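Local coordinates for Glyco_hydro_cc domain-containing protein (Trichoderma gamsii, PDB 6UBD) that probably binds beta-1,3-glucan oligosaccharides, as a subgroup VII member of glycoside hydrolase family GH128, at residues L43-D48 against P253-D258; H54-A59 against A241-L246; Q86-F91 against N128-P133; F104-C109 against H173-D178. One frame throughout, in Å; residues are numbered along the deposited sequence. Where two conformers were deposited one is given.

Interaction 1 (L43-D48 against P253-D258); sequences LAFWKD and PPVNSD
Pro-254 is the first residue of the 253-258 loop to meet helix 43-46, and its partner is Trp-46. The pyrrolidine CB sits 3.6 Å from CZ2 of the indole, neither squarely over the ring nor at its rim, and the two side chains cross at about a right angle; CG lies a little farther off, 4.1 Å from CH2 of Trp-46. A first torsion of -66° sets the CG of Trp-46 opposite the carbonyl carbon, and CZ2 and CH2 of the six-membered ring do the touching. The polar end of the indole is occupied too, since NE1 is hydrogen-bonded to Gly-265 O, and Tyr-268 meets the indole edge-to-face. At Val-255 the contact turns lighter. Here the methyl CG2 comes up to the rim of the Phe-45 ring, near its plane, at 4.4 Å from CE2; Phe-45 is exposed, whereas Trp-46 is buried. Beyond Val-255 the loop leaves the helix. The contact is apolar throughout, a buried indole against proline with a looser phenylalanine-valine pair beside it. With no polar bond between the segments, only van der Waals packing holds them to each other here, and the direction of the indole is set in part by Gly-265, a partner outside both.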
loop_
_atom_site.group_PDB
_atom_site.type_symbol
_atom_site.label_atom_id
_atom_site.label_comp_id
_atom_site.label_asym_id
_atom_site.label_seq_id
_atom_site.Cartn_x
_atom_site.Cartn_y
_atom_site.Cartn_z
ATOM N N LEU A 43 14.060 -2.651 4.901
ATOM C CA LEU A 43 13.363 -2.616 6.202
ATOM C C LEU A 43 14.335 -2.497 7.382
ATOM O O LEU A 43 13.971 -1.809 8.357
ATOM C CB LEU A 43 12.458 -3.837 6.253
ATOM C CG LEU A 43 11.399 -3.932 7.354
ATOM C CD1 LEU A 43 10.537 -2.694 7.342
ATOM C CD2 LEU A 43 10.596 -5.232 7.245
ATOM N N ALA A 44 15.493 -3.164 7.327
ATOM C CA ALA A 44 16.450 -3.068 8.456
ATOM C C ALA A 44 16.888 -1.615 8.639
ATOM O O ALA A 44 17.087 -1.147 9.792
ATOM C CB ALA A 44 17.638 -3.995 8.300
ATOM N N PHE A 45 17.145 -0.900 7.570
ATOM C CA PHE A 45 17.671 0.491 7.631
ATOM C C PHE A 45 16.580 1.458 8.146
ATOM O O PHE A 45 16.918 2.435 8.850
ATOM C CB PHE A 45 18.140 0.954 6.244
ATOM C CG PHE A 45 19.189 0.109 5.575
ATOM C CD1 PHE A 45 20.425 -0.000 6.144
ATOM C CD2 PHE A 45 18.915 -0.625 4.421
ATOM C CE1 PHE A 45 21.424 -0.704 5.484
ATOM C CE2 PHE A 45 19.890 -1.416 3.815
ATOM C CZ PHE A 45 21.135 -1.465 4.358
ATOM N N TRP A 46 15.301 1.194 7.837
ATOM C CA TRP A 46 14.225 2.160 8.140
ATOM C C TRP A 46 13.489 1.875 9.485
ATOM O O TRP A 46 12.783 2.769 9.982
ATOM C CB TRP A 46 13.208 2.145 7.023
ATOM C CG TRP A 46 13.665 2.644 5.677
ATOM C CD1 TRP A 46 14.711 3.490 5.393
ATOM C CD2 TRP A 46 13.041 2.355 4.420
ATOM N NE1 TRP A 46 14.741 3.764 4.056
ATOM C CE2 TRP A 46 13.737 3.064 3.417
ATOM C CE3 TRP A 46 11.925 1.587 4.069
ATOM C CZ2 TRP A 46 13.337 3.027 2.083
ATOM C CZ3 TRP A 46 11.530 1.530 2.735
ATOM C CH2 TRP A 46 12.246 2.262 1.761
ATOM N N LYS A 47 13.617 0.630 10.027
ATOM C CA LYS A 47 12.756 0.076 11.074
ATOM C C LYS A 47 12.433 1.049 12.226
ATOM O O LYS A 47 11.285 1.128 12.713
ATOM C CB LYS A 47 13.417 -1.194 11.670
ATOM C CG LYS A 47 12.518 -2.076 12.500
ATOM C CD LYS A 47 13.330 -3.125 13.197
ATOM C CE LYS A 47 12.437 -4.047 13.962
ATOM N NZ LYS A 47 13.211 -5.077 14.660
ATOM N N ASP A 48 13.491 1.690 12.734
ATOM C CA ASP A 48 13.339 2.479 13.991
ATOM C C ASP A 48 12.455 3.740 13.795
ATOM O O ASP A 48 11.994 4.311 14.775
ATOM C CB ASP A 48 14.651 2.863 14.616
ATOM C CG ASP A 48 14.474 3.487 15.981
ATOM O OD1 ASP A 48 13.994 2.793 16.857
ATOM O OD2 ASP A 48 14.985 4.650 16.206
ATOM N N PRO A 253 14.987 2.197 -6.636
ATOM C CA PRO A 253 15.180 1.133 -5.627
ATOM C C PRO A 253 15.900 1.642 -4.379
ATOM O O PRO A 253 16.919 2.341 -4.505
ATOM C CB PRO A 253 16.026 0.057 -6.340
ATOM C CG PRO A 253 15.555 0.187 -7.732
ATOM C CD PRO A 253 15.344 1.683 -7.982
ATOM N N PRO A 254 15.404 1.313 -3.149
ATOM C CA PRO A 254 15.998 1.916 -1.940
ATOM C C PRO A 254 17.300 1.227 -1.490
ATOM O O PRO A 254 17.867 1.754 -0.500
ATOM C CB PRO A 254 14.863 1.753 -0.930
ATOM C CG PRO A 254 14.161 0.489 -1.395
ATOM C CD PRO A 254 14.162 0.566 -2.903
ATOM N N VAL A 255 17.745 0.155 -2.148
ATOM C CA VAL A 255 18.998 -0.577 -1.798
ATOM C C VAL A 255 19.841 -0.701 -3.078
ATOM O O VAL A 255 19.316 -1.013 -4.144
ATOM C CB VAL A 255 18.699 -1.976 -1.212
ATOM C CG1 VAL A 255 20.006 -2.661 -0.789
ATOM C CG2 VAL A 255 17.783 -1.917 -0.019
ATOM N N ASN A 256 21.135 -0.352 -2.943
ATOM C CA ASN A 256 22.142 -0.482 -4.033
ATOM C C ASN A 256 22.476 -1.964 -4.337
ATOM O O ASN A 256 22.205 -2.833 -3.510
ATOM C CB ASN A 256 23.434 0.204 -3.617
ATOM C CG ASN A 256 23.390 1.714 -3.494
ATOM O OD1 ASN A 256 22.822 2.377 -4.359
ATOM N ND2 ASN A 256 24.069 2.247 -2.477
ATOM N N SER A 257 23.094 -2.232 -5.502
ATOM C CA SER A 257 23.481 -3.620 -5.872
ATOM C C SER A 257 24.435 -4.219 -4.816
ATOM O O SER A 257 24.351 -5.493 -4.626
ATOM C CB SER A 257 24.095 -3.683 -7.270
ATOM O OG SER A 257 23.325 -2.985 -8.245
ATOM N N ASP A 258 25.237 -3.409 -4.119
ATOM C CA ASP A 258 26.202 -3.953 -3.111
ATOM C C ASP A 258 25.543 -4.203 -1.736
ATOM O O ASP A 258 26.250 -4.618 -0.807
ATOM C CB ASP A 258 27.465 -3.117 -3.003
ATOM C CG ASP A 258 27.246 -1.779 -2.339
ATOM O OD1 ASP A 258 26.096 -1.478 -1.982
ATOM O OD2 ASP A 258 28.246 -1.005 -2.248
#

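Interaction 2 (H54-A59 against A241-L246); sequences HDWTPA and AYTDGL
Trp-56 points the outer edge of its indole at Thr-243 and Asp-244, across the C-terminal mouth of a (beta/alpha)8 barrel, where the loop after strand 52-54 faces the end of the eighth strand, 237-243. The indole and the Thr-243 side chain cross at about a right angle. OG1 of Thr-243 lies in the indole plane, 3.5 Å from CH2, so the hydroxyl oxygen faces ring hydrogens. That oxygen stands opposite its own backbone N (chi1 -173°) and also closes an ST turn, accepting from Gly-245 N at 3.1 Å in a nearly straight bond (169°). A valine in place of Thr-243 would probably leave the Gly-245 N-H without its acceptor and free the turn beside the tryptophan edge to shift. Asp-244 brings its carboxylate in near the same edge, with OD1 4.0 Å from CH2 of Trp-56 and the two planes 28° apart; its other oxygen, OD2, is bonded to Thr-41. The indole NE1 is taken by Glu-201 OE2. One indole face is met by the imidazole of His-54, whose CE1 lies 3.6 Å above the plane, offset toward the rim. The same imidazole fixes the start of the tryptophan: ND1 of His-54, approached in its ring plane, accepts from Trp-56 N at 3.2 Å.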
loop_
_atom_site.group_PDB
_atom_site.type_symbol
_atom_site.label_atom_id
_atom_site.label_comp_id
_atom_site.label_asym_id
_atom_site.label_seq_id
_atom_site.Cartn_x
_atom_site.Cartn_y
_atom_site.Cartn_z
ATOM N N HIS A 54 4.012 -3.946 4.877
ATOM C CA HIS A 54 3.361 -5.050 4.159
ATOM C C HIS A 54 4.309 -5.642 3.127
ATOM O O HIS A 54 5.324 -4.977 2.816
ATOM C CB HIS A 54 1.982 -4.666 3.586
ATOM C CG HIS A 54 2.073 -3.948 2.268
ATOM N ND1 HIS A 54 2.052 -4.623 1.085
ATOM C CD2 HIS A 54 2.069 -2.615 1.970
ATOM C CE1 HIS A 54 2.042 -3.748 0.093
ATOM N NE2 HIS A 54 2.062 -2.507 0.603
ATOM N N ASP A 55 4.031 -6.822 2.593
ATOM C CA ASP A 55 4.855 -7.444 1.536
ATOM C C ASP A 55 3.964 -8.149 0.517
ATOM O O ASP A 55 4.456 -9.065 -0.122
ATOM C CB ASP A 55 5.927 -8.348 2.134
ATOM C CG ASP A 55 5.349 -9.594 2.811
ATOM O OD1 ASP A 55 4.114 -9.766 2.849
ATOM O OD2 ASP A 55 6.185 -10.441 3.263
ATOM N N TRP A 56 2.754 -7.628 0.320
ATOM C CA TRP A 56 1.775 -8.199 -0.644
ATOM C C TRP A 56 1.283 -9.628 -0.276
ATOM O O TRP A 56 0.511 -10.197 -1.062
ATOM C CB TRP A 56 2.297 -8.143 -2.089
ATOM C CG TRP A 56 2.571 -6.732 -2.564
ATOM C CD1 TRP A 56 1.694 -5.826 -3.104
ATOM C CD2 TRP A 56 3.856 -6.063 -2.554
ATOM N NE1 TRP A 56 2.322 -4.644 -3.402
ATOM C CE2 TRP A 56 3.621 -4.763 -3.044
ATOM C CE3 TRP A 56 5.160 -6.431 -2.142
ATOM C CZ2 TRP A 56 4.665 -3.821 -3.130
ATOM C CZ3 TRP A 56 6.172 -5.473 -2.228
ATOM C CH2 TRP A 56 5.941 -4.190 -2.736
ATOM N N THR A 57 1.741 -10.209 0.838
ATOM C CA THR A 57 1.353 -11.581 1.249
ATOM C C THR A 57 0.367 -11.572 2.419
ATOM O O THR A 57 0.119 -10.555 3.064
ATOM C CB THR A 57 2.570 -12.440 1.637
ATOM O OG1 THR A 57 2.993 -12.212 3.009
ATOM C CG2 THR A 57 3.729 -12.334 0.649
ATOM N N PRO A 58 -0.302 -12.719 2.721
ATOM C CA PRO A 58 -1.201 -12.816 3.874
ATOM C C PRO A 58 -0.559 -12.636 5.251
ATOM O O PRO A 58 -1.287 -12.376 6.197
ATOM C CB PRO A 58 -1.785 -14.234 3.717
ATOM C CG PRO A 58 -1.728 -14.512 2.223
ATOM C CD PRO A 58 -0.401 -13.893 1.851
ATOM N N ALA A 59 0.774 -12.815 5.323
ATOM C CA ALA A 59 1.491 -12.865 6.617
ATOM C C ALA A 59 2.913 -12.328 6.435
ATOM O O ALA A 59 3.870 -13.101 6.323
ATOM C CB ALA A 59 1.489 -14.247 7.195
ATOM N N ALA A 241 3.530 4.195 2.495
ATOM C CA ALA A 241 4.543 3.140 2.353
ATOM C C ALA A 241 5.311 3.257 1.020
ATOM O O ALA A 241 4.754 3.172 -0.073
ATOM C CB ALA A 241 3.918 1.768 2.469
ATOM N N TYR A 242 6.648 3.453 1.128
ATOM C CA TYR A 242 7.607 3.463 -0.019
ATOM C C TYR A 242 7.707 2.037 -0.611
ATOM O O TYR A 242 8.017 1.151 0.178
ATOM C CB TYR A 242 8.962 3.968 0.535
ATOM C CG TYR A 242 10.084 4.247 -0.444
ATOM C CD1 TYR A 242 10.567 3.259 -1.288
ATOM C CD2 TYR A 242 10.679 5.509 -0.502
ATOM C CE1 TYR A 242 11.606 3.521 -2.176
ATOM C CE2 TYR A 242 11.751 5.775 -1.338
ATOM C CZ TYR A 242 12.235 4.783 -2.164
ATOM O OH TYR A 242 13.289 5.123 -3.021
ATOM N N THR A 243 7.483 1.865 -1.913
ATOM C CA THR A 243 7.553 0.532 -2.550
ATOM C C THR A 243 8.952 0.213 -3.074
ATOM O O THR A 243 9.626 1.093 -3.670
ATOM C CB THR A 243 6.476 0.402 -3.626
ATOM O OG1 THR A 243 6.550 -0.985 -4.043
ATOM C CG2 THR A 243 6.617 1.302 -4.825
ATOM N N ASP A 244 9.356 -1.033 -3.009
ATOM C CA ASP A 244 10.564 -1.549 -3.657
ATOM C C ASP A 244 10.214 -2.505 -4.814
ATOM O O ASP A 244 11.077 -3.287 -5.248
ATOM C CB ASP A 244 11.497 -2.175 -2.649
ATOM C CG ASP A 244 10.988 -3.432 -1.965
ATOM O OD1 ASP A 244 9.939 -3.960 -2.348
ATOM O OD2 ASP A 244 11.674 -3.859 -1.023
ATOM N N GLY A 245 8.951 -2.532 -5.286
ATOM C CA GLY A 245 8.568 -3.426 -6.384
ATOM C C GLY A 245 9.363 -3.175 -7.653
ATOM O O GLY A 245 9.930 -2.102 -7.895
ATOM N N LEU A 246 9.410 -4.171 -8.522
ATOM C CA LEU A 246 10.196 -4.085 -9.751
ATOM C C LEU A 246 9.410 -3.286 -10.794
ATOM O O LEU A 246 8.226 -2.888 -10.606
ATOM C CB LEU A 246 10.569 -5.494 -10.215
ATOM C CG LEU A 246 11.451 -6.306 -9.268
ATOM C CD1 LEU A 246 11.865 -7.623 -9.919
ATOM C CD2 LEU A 246 12.688 -5.522 -8.822
#

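Interaction 3 (Q86-F91 against N128-P133); sequences QRLQQF and NSLIAP
Between 86-91 and 128-133 the closest CA pair is Phe-91 and Leu-130, 8.1 Å apart, and on the second helix this falls within a wider pi-type turn at 128-131, just ahead of a kink at Pro-133. Leu-130 carries its side of the contact in two directions. Its isobutyl group reaches out to Leu-88, where CD1 of Leu-130 meets CD1 of Leu-88 at 3.7 Å, methyl against methyl, the two side chains crossing at about a right angle. Nearer the backbone, the phenyl ring of Phe-91 runs past Leu-130 in the opposite direction and brings its CE1 to 4.0 Å from the Leu-130 CB. With its CG opposite the Phe-91 backbone N (chi1 -161°), the ring lies alongside Leu-130. It presents an edge: the carbonyl oxygen of Leu-130 lies in the ring plane, 3.6 Å from CE1, so the electron-rich oxygen faces a ring hydrogen and not the pi cloud. On the 82-92 helix, Phe-91 is also packed by Pro-58 from the loop after strand 52-54, which joins this helix pair to the barrel. These two helices follow the third and fourth barrel strands and lie side by side in the outer layer. No hydrogen bond or charge pair joins the two segments, and the contact rests on apolar packing and on the weak electrostatic match of ring edge to carbonyl.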
loop_
_atom_site.group_PDB
_atom_site.type_symbol
_atom_site.label_atom_id
_atom_site.label_comp_id
_atom_site.label_asym_id
_atom_site.label_seq_id
_atom_site.Cartn_x
_atom_site.Cartn_y
_atom_site.Cartn_z
ATOM N N GLN A 86 -0.636 -19.311 -4.751
ATOM C CA GLN A 86 0.003 -19.655 -3.439
ATOM C C GLN A 86 -0.581 -18.733 -2.339
ATOM O O GLN A 86 -0.905 -19.191 -1.231
ATOM C CB GLN A 86 1.526 -19.491 -3.533
ATOM C CG GLN A 86 2.205 -20.588 -4.343
ATOM C CD GLN A 86 3.686 -20.343 -4.511
ATOM O OE1 GLN A 86 4.216 -19.318 -4.055
ATOM N NE2 GLN A 86 4.353 -21.224 -5.254
ATOM N N ARG A 87 -0.706 -17.439 -2.633
ATOM C CA ARG A 87 -1.200 -16.452 -1.626
ATOM C C ARG A 87 -2.657 -16.690 -1.299
ATOM O O ARG A 87 -3.051 -16.558 -0.130
ATOM C CB ARG A 87 -0.942 -15.035 -2.129
ATOM C CG ARG A 87 0.540 -14.667 -2.225
ATOM C CD ARG A 87 0.803 -13.389 -2.992
ATOM N NE ARG A 87 2.205 -13.074 -3.018
ATOM C CZ ARG A 87 2.768 -12.041 -3.617
ATOM N NH1 ARG A 87 2.023 -11.179 -4.274
ATOM N NH2 ARG A 87 4.074 -11.842 -3.528
ATOM N N LEU A 88 -3.473 -17.026 -2.297
ATOM C CA LEU A 88 -4.882 -17.344 -1.939
ATOM C C LEU A 88 -4.946 -18.557 -0.969
ATOM O O LEU A 88 -5.718 -18.524 0.012
ATOM C CB LEU A 88 -5.706 -17.605 -3.206
ATOM C CG LEU A 88 -7.126 -18.111 -3.002
ATOM C CD1 LEU A 88 -8.001 -17.046 -2.362
ATOM C CD2 LEU A 88 -7.741 -18.564 -4.316
ATOM N N GLN A 89 -4.219 -19.632 -1.289
ATOM C CA GLN A 89 -4.203 -20.830 -0.427
ATOM C C GLN A 89 -3.715 -20.442 0.980
ATOM O O GLN A 89 -4.366 -20.866 1.971
ATOM C CB GLN A 89 -3.348 -21.933 -1.055
ATOM C CG GLN A 89 -3.229 -23.210 -0.248
ATOM C CD GLN A 89 -2.329 -24.267 -0.869
ATOM O OE1 GLN A 89 -2.557 -24.722 -2.004
ATOM N NE2 GLN A 89 -1.285 -24.667 -0.131
ATOM N N GLN A 90 -2.614 -19.675 1.105
ATOM C CA GLN A 90 -2.101 -19.240 2.433
ATOM C C GLN A 90 -3.154 -18.413 3.179
ATOM O O GLN A 90 -3.327 -18.626 4.373
ATOM C CB GLN A 90 -0.793 -18.485 2.184
ATOM C CG GLN A 90 -0.090 -17.955 3.422
ATOM C CD GLN A 90 1.131 -17.115 3.031
ATOM O OE1 GLN A 90 1.528 -17.086 1.819
ATOM N NE2 GLN A 90 1.674 -16.358 4.010
ATOM N N PHE A 91 -3.880 -17.520 2.501
ATOM C CA PHE A 91 -4.949 -16.679 3.129
ATOM C C PHE A 91 -6.085 -17.551 3.666
ATOM O O PHE A 91 -6.524 -17.329 4.825
ATOM C CB PHE A 91 -5.460 -15.607 2.160
ATOM C CG PHE A 91 -6.177 -14.459 2.814
ATOM C CD1 PHE A 91 -7.508 -14.546 3.176
ATOM C CD2 PHE A 91 -5.474 -13.309 3.166
ATOM C CE1 PHE A 91 -8.140 -13.521 3.846
ATOM C CE2 PHE A 91 -6.104 -12.293 3.862
ATOM C CZ PHE A 91 -7.444 -12.397 4.191
ATOM N N ASN A 128 -16.540 -10.909 0.201
ATOM C CA ASN A 128 -17.546 -11.382 1.160
ATOM C C ASN A 128 -17.120 -12.732 1.740
ATOM O O ASN A 128 -17.450 -13.032 2.931
ATOM C CB ASN A 128 -18.939 -11.480 0.493
ATOM C CG ASN A 128 -19.584 -10.128 0.259
ATOM O OD1 ASN A 128 -19.164 -9.130 0.884
ATOM N ND2 ASN A 128 -20.554 -10.111 -0.673
ATOM N N SER A 129 -16.465 -13.615 0.988
ATOM C CA SER A 129 -16.153 -14.989 1.503
ATOM C C SER A 129 -14.968 -14.958 2.475
ATOM O O SER A 129 -14.944 -15.732 3.443
ATOM C CB SER A 129 -15.782 -15.860 0.307
ATOM O OG SER A 129 -15.338 -17.158 0.670
ATOM N N LEU A 130 -13.914 -14.141 2.173
ATOM C CA LEU A 130 -12.602 -14.183 2.878
ATOM C C LEU A 130 -12.239 -12.910 3.668
ATOM O O LEU A 130 -11.590 -13.070 4.727
ATOM C CB LEU A 130 -11.512 -14.550 1.883
ATOM C CG LEU A 130 -11.599 -15.906 1.212
ATOM C CD1 LEU A 130 -10.583 -16.105 0.122
ATOM C CD2 LEU A 130 -11.450 -17.010 2.230
ATOM N N ILE A 131 -12.613 -11.725 3.188
ATOM C CA ILE A 131 -12.125 -10.486 3.863
ATOM C C ILE A 131 -13.139 -9.981 4.880
ATOM O O ILE A 131 -12.770 -9.774 6.057
ATOM C CB ILE A 131 -11.786 -9.408 2.798
ATOM C CG1 ILE A 131 -10.683 -9.931 1.861
ATOM C CG2 ILE A 131 -11.424 -8.083 3.510
ATOM C CD1 ILE A 131 -10.285 -9.030 0.743
ATOM N N ALA A 132 -14.432 -9.900 4.520
ATOM C CA ALA A 132 -15.432 -9.408 5.488
ATOM C C ALA A 132 -15.475 -10.228 6.791
ATOM O O ALA A 132 -15.571 -9.597 7.841
ATOM C CB ALA A 132 -16.794 -9.273 4.868
ATOM N N PRO A 133 -15.327 -11.567 6.767
ATOM C CA PRO A 133 -15.362 -12.267 8.048
ATOM C C PRO A 133 -14.201 -11.909 8.980
ATOM O O PRO A 133 -14.320 -11.976 10.207
ATOM C CB PRO A 133 -15.261 -13.741 7.611
ATOM C CG PRO A 133 -15.906 -13.724 6.247
ATOM C CD PRO A 133 -15.389 -12.478 5.584
#

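Interaction 4 (F104-C109 against H173-D178); sequences FNEPDC and HIFKSD
His-173 and Glu-106 form the heart of this buried contact, with Asn-105 joining at the same imidazole. His-173, on strand 170-176, gives its ND1 hydrogen to Glu-106 OE2 at 2.7 Å and 155°. The carboxylate oxygen lies in the imidazole plane, but the bond arrives on the anti side of the carboxylate, 26° out of its plane; the two planes stand 63° apart. Glu-106 gets there with an extended chain beyond CG, from a backbone in the left-handed region that begins a type I turn ending at Cys-109, itself disulfide-bonded to Cys-147. Its second oxygen, OE1, is bonded to Ser-115 OG, so both ends of the carboxylate are held; the edge of Phe-175 also faces OE2, with CE2 at 3.9 Å. Asn-105 meets the imidazole at the neighbouring atom CE1: its OD1 lies in the ring plane, 3.3 Å from CE1 of His-173. One water joins the two residues, donating to Asn-105 OD1 and lying 2.8 Å from His-173 NE2, so each ring nitrogen has a partner. An alanine at Glu-106 would probably leave ND1 of His-173 and the Ser-115 hydroxyl without their mate and the imidazole freer to turn. Asn-105 and His-173 both touch Glu-201 of strand 197-206. An Asn-Glu pair just past the fourth barrel strand, near a glutamate on the seventh, is consistent with the active-site cleft of clan GH-A (beta/alpha)8 glycosidases, to which this site probably corresponds.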
loop_
_atom_site.group_PDB
_atom_site.type_symbol
_atom_site.label_atom_id
_atom_site.label_comp_id
_atom_site.label_asym_id
_atom_site.label_seq_id
_atom_site.Cartn_x
_atom_site.Cartn_y
_atom_site.Cartn_z
ATOM N N PHE A 104 -7.579 -6.404 -2.678
ATOM C CA PHE A 104 -6.826 -6.832 -3.873
ATOM C C PHE A 104 -5.831 -5.739 -4.350
ATOM O O PHE A 104 -6.162 -4.548 -4.314
ATOM C CB PHE A 104 -7.750 -7.257 -5.001
ATOM C CG PHE A 104 -8.956 -8.017 -4.501
ATOM C CD1 PHE A 104 -8.843 -9.281 -3.893
ATOM C CD2 PHE A 104 -10.217 -7.438 -4.529
ATOM C CE1 PHE A 104 -9.943 -9.935 -3.338
ATOM C CE2 PHE A 104 -11.303 -8.083 -3.943
ATOM C CZ PHE A 104 -11.166 -9.303 -3.356
ATOM N N ASN A 105 -4.726 -6.262 -4.911
ATOM C CA ASN A 105 -3.689 -5.350 -5.481
ATOM C C ASN A 105 -3.950 -5.082 -6.974
ATOM O O ASN A 105 -3.609 -5.951 -7.775
ATOM C CB ASN A 105 -2.314 -5.944 -5.172
ATOM C CG ASN A 105 -1.167 -5.021 -5.574
ATOM O OD1 ASN A 105 -0.931 -4.072 -4.802
ATOM N ND2 ASN A 105 -0.641 -5.172 -6.783
ATOM N N GLU A 106 -4.499 -3.913 -7.292
ATOM C CA GLU A 106 -4.638 -3.477 -8.720
ATOM C C GLU A 106 -5.479 -4.487 -9.527
ATOM O O GLU A 106 -5.067 -4.971 -10.573
ATOM C CB GLU A 106 -3.240 -3.252 -9.329
ATOM C CG GLU A 106 -2.450 -2.113 -8.582
ATOM C CD GLU A 106 -1.138 -1.742 -9.243
ATOM O OE1 GLU A 106 -0.672 -2.509 -10.125
ATOM O OE2 GLU A 106 -0.547 -0.691 -8.817
ATOM N N PRO A 107 -6.748 -4.744 -9.116
ATOM C CA PRO A 107 -7.640 -5.621 -9.902
ATOM C C PRO A 107 -7.916 -5.033 -11.287
ATOM O O PRO A 107 -8.356 -5.807 -12.175
ATOM C CB PRO A 107 -8.863 -5.731 -8.991
ATOM C CG PRO A 107 -8.932 -4.395 -8.280
ATOM C CD PRO A 107 -7.459 -4.116 -7.975
ATOM N N ASP A 108 -7.762 -3.710 -11.475
ATOM C CA ASP A 108 -7.967 -2.968 -12.735
ATOM C C ASP A 108 -6.746 -2.983 -13.665
ATOM O O ASP A 108 -6.832 -2.325 -14.717
ATOM C CB ASP A 108 -8.452 -1.540 -12.432
ATOM C CG ASP A 108 -7.554 -0.711 -11.499
ATOM O OD1 ASP A 108 -6.759 -1.310 -10.723
ATOM O OD2 ASP A 108 -7.708 0.546 -11.573
ATOM N N CYS A 109 -5.721 -3.768 -13.379
ATOM C CA CYS A 109 -4.565 -3.924 -14.295
ATOM C C CYS A 109 -4.267 -5.438 -14.494
ATOM O O CYS A 109 -4.744 -6.298 -13.721
ATOM C CB CYS A 109 -3.324 -3.204 -13.791
ATOM S SG CYS A 109 -3.140 -1.469 -14.277
ATOM N N HIS A 173 -2.684 3.848 -4.510
ATOM C CA HIS A 173 -1.320 3.797 -5.081
ATOM C C HIS A 173 -1.057 5.156 -5.748
ATOM O O HIS A 173 -1.858 5.588 -6.571
ATOM C CB HIS A 173 -1.218 2.671 -6.129
ATOM C CG HIS A 173 -1.134 1.306 -5.505
ATOM N ND1 HIS A 173 -0.908 0.157 -6.276
ATOM C CD2 HIS A 173 -1.157 0.929 -4.203
ATOM C CE1 HIS A 173 -0.831 -0.876 -5.423
ATOM N NE2 HIS A 173 -0.965 -0.445 -4.165
ATOM N N ILE A 174 0.064 5.824 -5.399
ATOM C CA ILE A 174 0.421 7.149 -6.012
ATOM C C ILE A 174 1.731 7.027 -6.819
ATOM O O ILE A 174 2.816 6.803 -6.221
ATOM C CB ILE A 174 0.495 8.195 -4.900
ATOM C CG1 ILE A 174 -0.850 8.389 -4.195
ATOM C CG2 ILE A 174 0.964 9.530 -5.543
ATOM C CD1 ILE A 174 -0.921 9.478 -3.131
ATOM N N PHE A 175 1.577 7.069 -8.116
ATOM C CA PHE A 175 2.693 7.008 -9.095
ATOM C C PHE A 175 2.538 8.274 -9.916
ATOM O O PHE A 175 1.790 8.332 -10.882
ATOM C CB PHE A 175 2.651 5.737 -9.926
ATOM C CG PHE A 175 2.727 4.473 -9.115
ATOM C CD1 PHE A 175 3.834 4.200 -8.330
ATOM C CD2 PHE A 175 1.724 3.525 -9.206
ATOM C CE1 PHE A 175 3.915 3.030 -7.624
ATOM C CE2 PHE A 175 1.784 2.357 -8.451
ATOM C CZ PHE A 175 2.880 2.117 -7.623
ATOM N N LYS A 176 3.284 9.341 -9.526
ATOM C CA LYS A 176 3.161 10.715 -10.089
ATOM C C LYS A 176 4.544 11.388 -10.045
ATOM O O LYS A 176 5.427 10.922 -9.298
ATOM C CB LYS A 176 2.163 11.581 -9.298
ATOM C CG LYS A 176 0.712 11.081 -9.289
ATOM C CD LYS A 176 0.037 11.236 -10.683
ATOM C CE LYS A 176 -1.384 10.714 -10.741
ATOM N NZ LYS A 176 -1.941 10.880 -12.097
ATOM N N SER A 177 4.724 12.437 -10.832
ATOM C CA SER A 177 6.057 13.075 -11.010
ATOM C C SER A 177 6.128 14.367 -10.227
ATOM O O SER A 177 7.236 14.950 -10.235
ATOM C CB SER A 177 6.415 13.254 -12.439
ATOM O OG SER A 177 5.480 14.092 -13.065
ATOM N N ASP A 178 5.070 14.876 -9.603
ATOM C CA ASP A 178 5.065 16.179 -8.910
ATOM C C ASP A 178 4.002 16.148 -7.809
ATOM O O ASP A 178 3.151 15.229 -7.721
ATOM C CB ASP A 178 4.906 17.349 -9.881
ATOM C CG ASP A 178 3.599 17.404 -10.656
ATOM O OD1 ASP A 178 2.629 16.712 -10.311
ATOM O OD2 ASP A 178 3.596 18.206 -11.602
HETATM O O HOH W 1 -0.704 -2.565 -2.430
#

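Of the contacting segments, 43-48 comes first, and interaction 1 returns to it only at 253-258, closing the longest loop, some two hundred residues around the barrel. Interaction 2 nests inside: the loop after strand 52-54 is met by the end of strand 237-243, and the two contacts touch through Trp-46 against Tyr-242. Interactions 3 and 4 both lie within that span and cross, since 104-109 falls between 86-91 and 128-133, while 173-178 comes after. Interaction 3 pairs two outer helices; interaction 4 joins the loop after strand 100-102 to strand 170-176. Pro-58, packed against helix 82-92, links interactions 2 and 3, and Trp-56 beside Asn-105 links 2 and 4 at the barrel mouth.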